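Local coordinates for protein putative agmatine deiminase (Streptococcus mutans, PDB 2EWO) that probably hydrolyses the guanidinium group of agmatine to give N-carbamoylputrescine and ammonia, at residues A[55-60]-A[84-89]; A[117-122]-A[154-159]; A[203-208]-A[262-267]. All blocks are in the same frame, centred on the assembly; numbering follows the deposited sequence.

Contact 1. Residues A[55-60]-A[84-89]; sequences AISEFE and HNIRII
S57 and N85 meet where the C-terminal end of helix 43-57 passes the start of strand 86-90, an alpha/beta layer contact consistent with the propeller-like fold of the guanidine-modifying enzymes. Their CA atoms lie 6.3 Å apart, and the buried area is a modest 183 Å².

Polar contacts centre on the N85 amide. With chi1 at 58°, CG sits between the backbone N and the carbonyl carbon, which sends the amide across to the last helical turn. N85 ND2 lies 3.3 Å from S57 O, a bent hydrogen bond (136° at the hydrogen) that is tentative because the placement of ND2 is less sure. The carboxylate of E60 turns elsewhere, to Q24. Backbone bonds hold both sides of the contact: I56 O accepts from the amides of F59 and E60, while N85 and R87 pair with V62 on the adjacent parallel strand.

I86 supplies the aliphatic part, its side chain packing also on V62 and on V78 of helix 71-79. Further along this strand, outermost within the chain, E146 of the second subunit bonds to I88 N. At the helix, S57 OG faces the I86 CG1-CD1 arm, with CG1 3.6 Å away, while staying within weak hydrogen-bonding reach of the A53 and E54 carbonyls.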
loop_
_atom_site.group_PDB
_atom_site.type_symbol
_atom_site.label_atom_id
_atom_site.label_comp_id
_atom_site.label_asym_id
_atom_site.label_seq_id
_atom_site.Cartn_x
_atom_site.Cartn_y
_atom_site.Cartn_z
ATOM N N ALA A 55 -22.435 20.050 4.273
ATOM C CA ALA A 55 -23.098 20.974 5.182
ATOM C C ALA A 55 -22.228 22.186 5.506
ATOM O O ALA A 55 -22.703 23.322 5.478
ATOM C CB ALA A 55 -23.484 20.253 6.469
ATOM N N ILE A 56 -20.960 21.945 5.822
ATOM C CA ILE A 56 -20.048 23.032 6.158
ATOM C C ILE A 56 -19.916 23.946 4.946
ATOM O O ILE A 56 -19.658 25.144 5.089
ATOM C CB ILE A 56 -18.625 22.521 6.503
ATOM C CG1 ILE A 56 -18.675 21.139 7.172
ATOM C CG2 ILE A 56 -17.943 23.523 7.418
ATOM C CD1 ILE A 56 -19.121 21.152 8.605
ATOM N N SER A 57 -20.095 23.357 3.762
ATOM C CA SER A 57 -19.992 24.053 2.472
ATOM C C SER A 57 -20.562 25.459 2.444
ATOM O O SER A 57 -19.891 26.408 2.026
ATOM C CB SER A 57 -20.689 23.252 1.364
ATOM O OG SER A 57 -20.135 21.957 1.221
ATOM N N GLU A 58 -21.811 25.589 2.870
ATOM C CA GLU A 58 -22.460 26.887 2.855
ATOM C C GLU A 58 -21.955 27.896 3.885
ATOM O O GLU A 58 -22.412 29.032 3.909
ATOM C CB GLU A 58 -23.978 26.723 2.991
ATOM C CG GLU A 58 -24.449 25.810 4.111
ATOM C CD GLU A 58 -25.879 26.130 4.539
ATOM O OE1 GLU A 58 -26.088 27.226 5.114
ATOM O OE2 GLU A 58 -26.795 25.305 4.296
ATOM N N PHE A 59 -20.993 27.515 4.715
ATOM C CA PHE A 59 -20.511 28.453 5.718
ATOM C C PHE A 59 -19.047 28.841 5.527
ATOM O O PHE A 59 -18.641 29.982 5.788
ATOM C CB PHE A 59 -20.742 27.852 7.106
ATOM C CG PHE A 59 -22.191 27.527 7.386
ATOM C CD1 PHE A 59 -23.094 28.532 7.729
ATOM C CD2 PHE A 59 -22.660 26.220 7.269
ATOM C CE1 PHE A 59 -24.445 28.242 7.954
ATOM C CE2 PHE A 59 -24.009 25.921 7.490
ATOM C CZ PHE A 59 -24.903 26.937 7.834
ATOM N N GLU A 60 -18.263 27.878 5.055
ATOM C CA GLU A 60 -16.831 28.049 4.815
ATOM C C GLU A 60 -16.327 26.860 4.022
ATOM O O GLU A 60 -17.066 25.909 3.782
ATOM C CB GLU A 60 -16.068 28.130 6.141
ATOM C CG GLU A 60 -16.622 27.237 7.247
ATOM C CD GLU A 60 -15.773 27.252 8.503
ATOM O OE1 GLU A 60 -15.161 28.295 8.803
ATOM O OE2 GLU A 60 -15.725 26.218 9.202
ATOM N N HIS A 84 -18.363 22.878 -4.622
ATOM C CA HIS A 84 -18.234 24.310 -4.403
ATOM C C HIS A 84 -16.873 24.704 -3.830
ATOM O O HIS A 84 -15.927 24.965 -4.580
ATOM C CB HIS A 84 -19.377 24.805 -3.504
ATOM C CG HIS A 84 -19.382 26.288 -3.290
ATOM N ND1 HIS A 84 -18.833 27.177 -4.194
ATOM C CD2 HIS A 84 -19.875 27.043 -2.281
ATOM C CE1 HIS A 84 -18.986 28.409 -3.748
ATOM N NE2 HIS A 84 -19.616 28.357 -2.587
ATOM N N ASN A 85 -16.771 24.736 -2.505
ATOM C CA ASN A 85 -15.525 25.116 -1.847
ATOM C C ASN A 85 -14.913 23.977 -1.026
ATOM O O ASN A 85 -14.278 24.201 0.007
ATOM C CB ASN A 85 -15.779 26.330 -0.958
ATOM C CG ASN A 85 -16.848 26.069 0.084
ATOM O OD1 ASN A 85 -17.775 25.278 -0.140
ATOM N ND2 ASN A 85 -16.740 26.746 1.226
ATOM N N ILE A 86 -15.116 22.758 -1.508
ATOM C CA ILE A 86 -14.593 21.566 -0.866
ATOM C C ILE A 86 -13.415 21.022 -1.687
ATOM O O ILE A 86 -13.570 20.720 -2.880
ATOM C CB ILE A 86 -15.681 20.472 -0.773
ATOM C CG1 ILE A 86 -16.829 20.945 0.114
ATOM C CG2 ILE A 86 -15.095 19.185 -0.225
ATOM C CD1 ILE A 86 -17.969 19.950 0.208
ATOM N N ARG A 87 -12.239 20.918 -1.061
ATOM C CA ARG A 87 -11.055 20.384 -1.745
ATOM C C ARG A 87 -10.654 19.038 -1.161
ATOM O O ARG A 87 -10.630 18.851 0.058
ATOM C CB ARG A 87 -9.861 21.343 -1.648
ATOM C CG ARG A 87 -9.281 21.535 -0.254
ATOM C CD ARG A 87 -8.001 22.355 -0.337
ATOM N NE ARG A 87 -7.429 22.660 0.974
ATOM C CZ ARG A 87 -6.305 23.349 1.147
ATOM N NH1 ARG A 87 -5.640 23.797 0.095
ATOM N NH2 ARG A 87 -5.846 23.595 2.367
ATOM N N ILE A 88 -10.335 18.102 -2.043
ATOM C CA ILE A 88 -9.927 16.776 -1.616
ATOM C C ILE A 88 -8.408 16.653 -1.675
ATOM O O ILE A 88 -7.834 16.630 -2.763
ATOM C CB ILE A 88 -10.531 15.682 -2.521
ATOM C CG1 ILE A 88 -12.066 15.732 -2.488
ATOM C CG2 ILE A 88 -10.070 14.336 -2.050
ATOM C CD1 ILE A 88 -12.685 16.897 -3.257
ATOM N N ILE A 89 -7.752 16.605 -0.514
ATOM C CA ILE A 89 -6.292 16.446 -0.476
ATOM C C ILE A 89 -5.969 15.015 -0.078
ATOM O O ILE A 89 -6.641 14.436 0.774
ATOM C CB ILE A 89 -5.574 17.406 0.539
ATOM C CG1 ILE A 89 -6.171 17.262 1.937
ATOM C CG2 ILE A 89 -5.663 18.851 0.058
ATOM C CD1 ILE A 89 -7.576 17.829 2.061
#

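Contact 2. Residues A[117-122]-A[154-159]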
loop_
_atom_site.group_PDB
_atom_site.type_symbol
_atom_site.label_atom_id
_atom_site.label_comp_id
_atom_site.label_asym_id
_atom_site.label_seq_id
_atom_site.Cartn_x
_atom_site.Cartn_y
_atom_site.Cartn_z
ATOM N N ASP A 117 1.022 20.162 18.268
ATOM C CA ASP A 117 0.822 18.771 17.888
ATOM C C ASP A 117 1.059 17.885 19.107
ATOM O O ASP A 117 2.162 17.849 19.653
ATOM C CB ASP A 117 1.775 18.406 16.740
ATOM C CG ASP A 117 1.688 16.944 16.342
ATOM O OD1 ASP A 117 0.672 16.283 16.658
ATOM O OD2 ASP A 117 2.639 16.459 15.695
ATOM N N TRP A 118 0.007 17.193 19.541
ATOM C CA TRP A 118 0.086 16.307 20.701
ATOM C C TRP A 118 0.485 14.907 20.251
ATOM O O TRP A 118 0.603 14.625 19.054
ATOM C CB TRP A 118 -1.272 16.226 21.430
ATOM C CG TRP A 118 -2.007 17.551 21.631
ATOM C CD1 TRP A 118 -3.000 18.070 20.842
ATOM C CD2 TRP A 118 -1.767 18.528 22.656
ATOM N NE1 TRP A 118 -3.385 19.303 21.308
ATOM C CE2 TRP A 118 -2.644 19.608 22.418
ATOM C CE3 TRP A 118 -0.892 18.597 23.753
ATOM C CZ2 TRP A 118 -2.669 20.742 23.233
ATOM C CZ3 TRP A 118 -0.922 19.729 24.561
ATOM C CH2 TRP A 118 -1.803 20.782 24.294
ATOM N N GLU A 119 0.692 14.028 21.220
ATOM C CA GLU A 119 1.047 12.653 20.917
ATOM C C GLU A 119 -0.256 11.888 20.866
ATOM O O GLU A 119 -1.105 12.061 21.731
ATOM C CB GLU A 119 1.912 12.075 22.020
ATOM C CG GLU A 119 3.041 12.964 22.404
ATOM C CD GLU A 119 4.351 12.250 22.305
ATOM O OE1 GLU A 119 4.450 11.147 22.882
ATOM O OE2 GLU A 119 5.278 12.786 21.658
ATOM N N PHE A 120 -0.414 11.039 19.862
ATOM C CA PHE A 120 -1.641 10.259 19.708
ATOM C C PHE A 120 -1.352 8.770 19.853
ATOM O O PHE A 120 -0.465 8.252 19.188
ATOM C CB PHE A 120 -2.238 10.526 18.324
ATOM C CG PHE A 120 -3.481 9.741 18.031
ATOM C CD1 PHE A 120 -4.668 10.023 18.697
ATOM C CD2 PHE A 120 -3.469 8.734 17.066
ATOM C CE1 PHE A 120 -5.826 9.322 18.409
ATOM C CE2 PHE A 120 -4.621 8.023 16.765
ATOM C CZ PHE A 120 -5.804 8.318 17.440
ATOM N N ASN A 121 -2.095 8.071 20.703
ATOM C CA ASN A 121 -1.848 6.644 20.861
ATOM C C ASN A 121 -3.120 5.817 20.710
ATOM O O ASN A 121 -3.239 4.737 21.282
ATOM C CB ASN A 121 -1.199 6.370 22.215
ATOM C CG ASN A 121 -2.049 6.847 23.363
ATOM O OD1 ASN A 121 -1.752 6.575 24.525
ATOM N ND2 ASN A 121 -3.120 7.574 23.042
ATOM N N ALA A 122 -4.059 6.336 19.927
ATOM C CA ALA A 122 -5.337 5.672 19.672
ATOM C C ALA A 122 -6.214 5.561 20.921
ATOM O O ALA A 122 -6.852 4.529 21.163
ATOM C CB ALA A 122 -5.107 4.288 19.062
ATOM N N LYS A 154 5.628 20.545 19.531
ATOM C CA LYS A 154 5.469 19.108 19.792
ATOM C C LYS A 154 5.579 18.769 21.279
ATOM O O LYS A 154 6.644 18.902 21.890
ATOM C CB LYS A 154 6.510 18.296 19.019
ATOM C CG LYS A 154 6.351 16.789 19.162
ATOM C CD LYS A 154 5.024 16.326 18.577
ATOM C CE LYS A 154 4.875 14.805 18.639
ATOM N NZ LYS A 154 3.565 14.348 18.095
ATOM N N THR A 155 4.462 18.328 21.847
ATOM C CA THR A 155 4.402 17.950 23.252
ATOM C C THR A 155 4.952 16.529 23.394
ATOM O O THR A 155 4.195 15.561 23.429
ATOM C CB THR A 155 2.943 17.999 23.770
ATOM O OG1 THR A 155 2.103 17.187 22.939
ATOM C CG2 THR A 155 2.431 19.428 23.757
ATOM N N LYS A 156 6.274 16.408 23.474
ATOM C CA LYS A 156 6.888 15.095 23.576
ATOM C C LYS A 156 6.480 14.351 24.838
ATOM O O LYS A 156 6.512 14.895 25.948
ATOM C CB LYS A 156 8.418 15.198 23.490
ATOM C CG LYS A 156 9.125 13.838 23.362
ATOM C CD LYS A 156 10.594 13.945 22.922
ATOM C CE LYS A 156 11.209 12.552 22.696
ATOM N NZ LYS A 156 12.604 12.553 22.149
ATOM N N ASP A 157 6.085 13.097 24.631
ATOM C CA ASP A 157 5.652 12.182 25.684
ATOM C C ASP A 157 4.331 12.548 26.348
ATOM O O ASP A 157 3.913 11.906 27.311
ATOM C CB ASP A 157 6.749 12.025 26.737
ATOM C CG ASP A 157 7.982 11.350 26.177
ATOM O OD1 ASP A 157 7.828 10.281 25.556
ATOM O OD2 ASP A 157 9.100 11.878 26.354
ATOM N N PHE A 158 3.673 13.577 25.821
ATOM C CA PHE A 158 2.385 14.012 26.346
ATOM C C PHE A 158 1.292 13.637 25.346
ATOM O O PHE A 158 1.108 14.321 24.342
ATOM C CB PHE A 158 2.366 15.524 26.556
ATOM C CG PHE A 158 1.141 16.007 27.258
ATOM C CD1 PHE A 158 -0.052 16.165 26.569
ATOM C CD2 PHE A 158 1.159 16.243 28.620
ATOM C CE1 PHE A 158 -1.215 16.548 27.231
ATOM C CE2 PHE A 158 0.007 16.624 29.291
ATOM C CZ PHE A 158 -1.182 16.777 28.594
ATOM N N VAL A 159 0.567 12.555 25.624
ATOM C CA VAL A 159 -0.501 12.094 24.739
ATOM C C VAL A 159 -1.878 12.686 25.056
ATOM O O VAL A 159 -2.507 12.332 26.051
ATOM C CB VAL A 159 -0.595 10.535 24.741
ATOM C CG1 VAL A 159 -0.589 10.005 26.167
ATOM C CG2 VAL A 159 -1.860 10.085 24.021
#
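D117 and K154 face each other as a parallel bridge pair in the beta-alpha-beta unit formed by strand 113-119, helix 137-146 and strand 152-155. The backbone bond from T155 N to D117 O, 3.2 Å and nearly straight (165°), supports this pairing. Between T155 and F158 the chain makes a type II turn, closed by F158 N on T155 O; beyond its corner, E119 N donates separately to F158 O at 3.2 Å. The E119 side chain, bent at chi2, lies over the turn, CG between T155 O and F158 O and the carboxylate by the D157 backbone N.

The charged contacts use K154. Bent at chi2 (63°), its chain swings across to D117, and NZ makes a weak salt bridge of 3.3 Å with D117 OD2. NZ also donates to W118 O at 3.1 Å, arriving above the carbonyl plane.

Apolar contacts lie with W118. T155 CG2 approaches W118 CE3 at 3.4 Å, and the F158 ring runs alongside the indole six-membered ring obliquely, planes at 48° and centroids 5.8 Å apart.

D117 is shared with R4, its stronger partner, so K154 probably adds to a charge balance that R4 has begun; E119 OE2, 4.3 Å from K154 NZ, is a more distant opposite charge, beyond a salt bridge.

Contact 3. Residues A[203-208]-A[262-267]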
loop_
_atom_site.group_PDB
_atom_site.type_symbol
_atom_site.label_atom_id
_atom_site.label_comp_id
_atom_site.label_asym_id
_atom_site.label_seq_id
_atom_site.Cartn_x
_atom_site.Cartn_y
_atom_site.Cartn_z
ATOM N N ASN A 203 -2.609 28.217 26.842
ATOM C CA ASN A 203 -2.570 29.544 27.436
ATOM C C ASN A 203 -3.800 29.744 28.315
ATOM O O ASN A 203 -4.417 30.805 28.317
ATOM C CB ASN A 203 -2.507 30.622 26.351
ATOM C CG ASN A 203 -1.344 31.571 26.549
ATOM O OD1 ASN A 203 -1.128 32.474 25.746
ATOM N ND2 ASN A 203 -0.586 31.371 27.623
ATOM N N CYS A 204 -4.144 28.699 29.060
ATOM C CA CYS A 204 -5.289 28.716 29.957
ATOM C C CYS A 204 -4.806 28.820 31.396
ATOM O O CYS A 204 -4.241 27.870 31.935
ATOM C CB CYS A 204 -6.115 27.434 29.795
ATOM S SG CYS A 204 -6.929 27.219 28.190
ATOM N N VAL A 205 -5.028 29.975 32.018
ATOM C CA VAL A 205 -4.609 30.182 33.399
ATOM C C VAL A 205 -5.451 29.380 34.404
ATOM O O VAL A 205 -5.159 29.380 35.604
ATOM C CB VAL A 205 -4.621 31.698 33.770
ATOM C CG1 VAL A 205 -3.408 32.399 33.157
ATOM C CG2 VAL A 205 -5.898 32.359 33.267
ATOM N N LYS A 206 -6.482 28.693 33.917
ATOM C CA LYS A 206 -7.329 27.881 34.792
ATOM C C LYS A 206 -7.935 26.667 34.102
ATOM O O LYS A 206 -8.454 26.771 32.993
ATOM C CB LYS A 206 -8.463 28.714 35.383
ATOM C CG LYS A 206 -9.351 27.915 36.329
ATOM C CD LYS A 206 -10.435 28.775 36.939
ATOM C CE LYS A 206 -11.201 28.017 38.015
ATOM N NZ LYS A 206 -12.242 28.883 38.632
ATOM N N VAL A 207 -7.946 25.501 34.831
ATOM C CA VAL A 207 -8.478 24.276 34.215
ATOM C C VAL A 207 -9.618 23.709 35.076
ATOM O O VAL A 207 -9.417 23.349 36.245
ATOM C CB VAL A 207 -7.360 23.232 34.090
ATOM C CG1 VAL A 207 -6.571 23.039 35.387
ATOM C CG2 VAL A 207 -7.876 21.843 33.709
ATOM N N LEU A 208 -10.795 23.655 34.458
ATOM C CA LEU A 208 -12.029 23.130 35.091
ATOM C C LEU A 208 -12.096 21.615 34.892
ATOM O O LEU A 208 -12.100 21.116 33.760
ATOM C CB LEU A 208 -13.260 23.760 34.436
ATOM C CG LEU A 208 -13.635 25.118 35.033
ATOM C CD1 LEU A 208 -12.465 26.102 35.058
ATOM C CD2 LEU A 208 -14.752 25.819 34.257
ATOM N N THR A 262 -16.733 28.823 38.120
ATOM C CA THR A 262 -16.415 30.100 37.489
ATOM C C THR A 262 -15.147 29.963 36.627
ATOM O O THR A 262 -14.336 29.051 36.832
ATOM C CB THR A 262 -16.171 31.202 38.550
ATOM O OG1 THR A 262 -15.742 32.403 37.898
ATOM C CG2 THR A 262 -15.097 30.769 39.549
ATOM N N ASP A 263 -14.971 30.869 35.668
ATOM C CA ASP A 263 -13.801 30.807 34.804
ATOM C C ASP A 263 -12.627 31.659 35.291
ATOM O O ASP A 263 -12.545 32.028 36.466
ATOM C CB ASP A 263 -14.168 31.193 33.364
ATOM C CG ASP A 263 -14.824 32.551 33.266
ATOM O OD1 ASP A 263 -14.242 33.549 33.752
ATOM O OD2 ASP A 263 -15.928 32.614 32.689
ATOM N N ALA A 264 -11.714 31.953 34.371
ATOM C CA ALA A 264 -10.534 32.735 34.687
ATOM C C ALA A 264 -10.866 34.185 34.978
ATOM O O ALA A 264 -10.594 34.681 36.070
ATOM C CB ALA A 264 -9.540 32.657 33.545
ATOM N N LYS A 265 -11.450 34.867 33.999
ATOM C CA LYS A 265 -11.783 36.275 34.174
ATOM C C LYS A 265 -12.720 36.544 35.347
ATOM O O LYS A 265 -12.868 37.691 35.777
ATOM C CB LYS A 265 -12.348 36.856 32.872
ATOM C CG LYS A 265 -11.279 37.034 31.799
ATOM C CD LYS A 265 -11.714 37.985 30.687
ATOM C CE LYS A 265 -10.560 38.260 29.709
ATOM N NZ LYS A 265 -10.860 39.297 28.664
ATOM N N GLY A 266 -13.344 35.491 35.871
ATOM C CA GLY A 266 -14.219 35.657 37.022
ATOM C C GLY A 266 -15.717 35.444 36.862
ATOM O O GLY A 266 -16.380 35.015 37.809
ATOM N N ARG A 267 -16.258 35.749 35.687
ATOM C CA ARG A 267 -17.688 35.585 35.462
ATOM C C ARG A 267 -18.174 34.172 35.740
ATOM O O ARG A 267 -17.442 33.201 35.560
ATOM C CB ARG A 267 -18.050 35.979 34.035
ATOM C CG ARG A 267 -17.086 35.465 32.998
ATOM C CD ARG A 267 -17.454 35.993 31.620
ATOM N NE ARG A 267 -16.294 36.126 30.740
ATOM C CZ ARG A 267 -15.543 35.114 30.316
ATOM N NH1 ARG A 267 -15.819 33.869 30.687
ATOM N NH2 ARG A 267 -14.520 35.355 29.508
#
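K206 reaches across to T262, its extended side chain lying at about a right angle to that of the threonine. The backbones run nearly oppositely where they touch: the directions 205 to 208 and 262 to 264 differ by 157°, and the closest CA pair, K206 and A264, is 5.8 Å apart. With CG anti to the backbone N (chi1 -179°) and the remaining torsions also extended, the lysine chain carries NZ past A264 to the T262 carbonyl. K206 NZ then donates to T262 O at 2.8 Å. It comes in above the carbonyl plane, 49° out of it, so the bond does not follow a lone pair. The methylene next to the amine follows it, CE lying 3.5 Å from T262 O, and the methyl T262 CG2 is at the same distance from K206 NZ.

Apolar contact is limited to V205 CG2 and A264 CB, which meet at 3.7 Å, one methyl against another. L208 CD1 is a methyl beside the carbonyl oxygen that K206 NZ uses, 3.9 Å from T262 O. The threonine hydroxyl is turned to its own loop, toward the carbonyls of G266 and R267. D263 likewise turns inward, its OD1 taking a weak bond from G266 N.

N203, with positive phi, leaves helix 191-202 and leads into strand 206-210, an edge strand of its three-stranded sheet within this chain. Beside it runs strand 172-176: V173 pairs with K206 and L208, and T172 OG1 bonds to A264 N. The loop that follows helix 248-259 is thus joined to both strands before continuing to strand 270-271, with R267 salt-bridged to E170 in the connection between strands 165-168 and 172-176.

How the contacts relate
All three contacts are partly buried and do not touch one another; contacts 2 and 3 come nearest, about 8 Å between closest atoms. Contact 2 lies closest to the middle of the chain and buries the most surface, combining strand pairing, an ion pair and aromatic packing. Contacts 1 and 3 are smaller and lie further out. Each involves a strand at the edge of its sheet within this chain: contact 1 sets it against a helix end through an amide and an aliphatic arm, whereas contact 3 sets it against a loop through a lysine and a carbonyl. Helix 191-202 links contacts 2 and 3, packing on W118, T155 and F158 before leading into 203-208. Among them, contact 1 alone is reached by a second subunit.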